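Local atomic coordinates of acetyltransferase (PDB entry 5XUN), a protein that is the toxin of a type II toxin-antitoxin pair and probably uses acetyl-CoA to N-acetylate glycyl-tRNA. Residues R38-D41 with L45-Y48. The protein carries 1 engineered substitution. Residues are numbered along the deposited sequence; the frame is centred on the assembly and turned at random.
Sequences RQHD and LRGY
Gly47 N donates a fairly straight hydrogen bond to His40 ND1 at 3.0 Å, meeting the imidazole at its edge, only 12° out of the ring plane. The bond pins helix 36-41 to strand 46-51 of the GNAT fold, just across the short turn that joins them; the strand lies between strands 6-9 and 59-71 of the mixed sheet. In His40, CG lies opposite the backbone N (chi1 174°), which swings the ring away from the helix so that its ND1 edge faces Gly47 N. One ring face then carries the guanidinium of Arg46, a cation-pi-type stack with centres 3.6 Å apart and planes inclined by 16°. Arg46 reaches it by folding back at chi2 and chi3, so that CZ comes within 3.3 Å of His40 CE1. The same arginine binds the backbone of its stacking partner: NH1 donates a weak, bent bond to His40 O and also gives a hydrogen to a water, which in turn donates to Asp41 OD1. Arg46 NE turns to Lys125 O of the second subunit, so the guanidinium is fixed by backbone carbonyls of both chains as well as by the ring. Nearer the turn, a weak bond of 3.4 Å links Leu45 N to Gln39 O, while Leu45 O takes a nearly linear CA-H...O contact from His40 CA. The Leu45 side chain spreads its two methyls along the helix, CD1 against the backbone of His40 and CD2 against Gln39 CB at 3.7 Å. Beyond them, Gln39 runs extended past CG to the second subunit, where Tyr86 OH hydrogen-bonds OE1; that same oxygen sits 3.4 Å from Leu45 CD2.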
loop_
_atom_site.group_PDB
_atom_site.type_symbol
_atom_site.label_atom_id
_atom_site.label_comp_id
_atom_site.label_asym_id
_atom_site.label_seq_id
_atom_site.Cartn_x
_atom_site.Cartn_y
_atom_site.Cartn_z
ATOM N N ARG B 38 9.274 7.961 -15.005
ATOM C CA ARG B 38 9.692 6.585 -15.243
ATOM C C ARG B 38 9.371 5.693 -14.052
ATOM O O ARG B 38 8.988 4.532 -14.225
ATOM C CB ARG B 38 11.185 6.518 -15.558
ATOM C CG ARG B 38 11.679 5.079 -15.722
ATOM C CD ARG B 38 13.140 4.998 -16.110
ATOM N NE ARG B 38 14.005 5.723 -15.185
ATOM C CZ ARG B 38 14.475 6.947 -15.404
ATOM N NH1 ARG B 38 15.254 7.517 -14.501
ATOM N NH2 ARG B 38 14.163 7.604 -16.519
ATOM N N GLN B 39 9.553 6.203 -12.836
ATOM C CA GLN B 39 9.229 5.393 -11.668
ATOM C C GLN B 39 7.720 5.275 -11.471
ATOM O O GLN B 39 7.248 4.263 -10.945
ATOM C CB GLN B 39 9.922 5.962 -10.430
ATOM C CG GLN B 39 11.434 5.844 -10.520
ATOM C CD GLN B 39 12.169 6.286 -9.266
ATOM O OE1 GLN B 39 11.581 6.433 -8.194
ATOM N NE2 GLN B 39 13.470 6.504 -9.402
ATOM N N HIS B 40 6.964 6.301 -11.868
ATOM C CA HIS B 40 5.505 6.216 -11.920
ATOM C C HIS B 40 5.041 5.109 -12.870
ATOM O O HIS B 40 4.213 4.268 -12.504
ATOM C CB HIS B 40 4.949 7.578 -12.340
ATOM C CG HIS B 40 3.466 7.619 -12.566
ATOM N ND1 HIS B 40 2.574 7.999 -11.586
ATOM C CD2 HIS B 40 2.728 7.412 -13.684
ATOM C CE1 HIS B 40 1.349 7.998 -12.080
ATOM N NE2 HIS B 40 1.413 7.641 -13.351
ATOM N N ASP B 41 5.569 5.088 -14.100
ATOM C CA ASP B 41 5.174 4.040 -15.038
ATOM C C ASP B 41 5.696 2.676 -14.617
ATOM O O ASP B 41 5.109 1.652 -14.981
ATOM C CB ASP B 41 5.672 4.365 -16.444
ATOM C CG ASP B 41 4.989 5.557 -17.030
ATOM O OD1 ASP B 41 3.907 5.931 -16.524
ATOM O OD2 ASP B 41 5.522 6.115 -18.008
ATOM N N LEU B 45 6.279 4.058 -7.690
ATOM C CA LEU B 45 5.593 5.144 -7.014
ATOM C C LEU B 45 4.437 5.528 -7.910
ATOM O O LEU B 45 4.366 5.103 -9.065
ATOM C CB LEU B 45 6.522 6.339 -6.758
ATOM C CG LEU B 45 7.174 7.049 -7.955
ATOM C CD1 LEU B 45 6.255 8.072 -8.635
ATOM C CD2 LEU B 45 8.464 7.705 -7.497
ATOM N N ARG B 46 3.538 6.349 -7.373
ATOM C CA ARG B 46 2.560 7.058 -8.178
ATOM C C ARG B 46 2.691 8.544 -7.881
ATOM O O ARG B 46 2.871 8.944 -6.720
ATOM C CB ARG B 46 1.129 6.570 -7.909
ATOM C CG ARG B 46 0.931 5.095 -8.252
ATOM C CD ARG B 46 1.267 4.794 -9.711
ATOM N NE ARG B 46 0.153 5.099 -10.600
ATOM C CZ ARG B 46 0.184 4.926 -11.922
ATOM N NH1 ARG B 46 1.273 4.450 -12.502
ATOM N NH2 ARG B 46 -0.867 5.234 -12.667
ATOM N N GLY B 47 2.650 9.350 -8.936
ATOM C CA GLY B 47 2.979 10.765 -8.861
ATOM C C GLY B 47 1.757 11.645 -9.055
ATOM O O GLY B 47 0.898 11.354 -9.884
ATOM N N TYR B 48 1.723 12.748 -8.321
ATOM C CA TYR B 48 0.649 13.722 -8.416
ATOM C C TYR B 48 1.278 15.092 -8.613
ATOM O O TYR B 48 2.364 15.364 -8.098
ATOM C CB TYR B 48 -0.237 13.716 -7.153
ATOM C CG TYR B 48 -0.946 12.400 -6.935
ATOM C CD1 TYR B 48 -0.272 11.311 -6.388
ATOM C CD2 TYR B 48 -2.280 12.234 -7.301
ATOM C CE1 TYR B 48 -0.913 10.096 -6.200
ATOM C CE2 TYR B 48 -2.932 11.013 -7.116
ATOM C CZ TYR B 48 -2.237 9.950 -6.563
ATOM O OH TYR B 48 -2.859 8.729 -6.371
HETATM O O HOH W 1 1.355 4.582 -15.510
#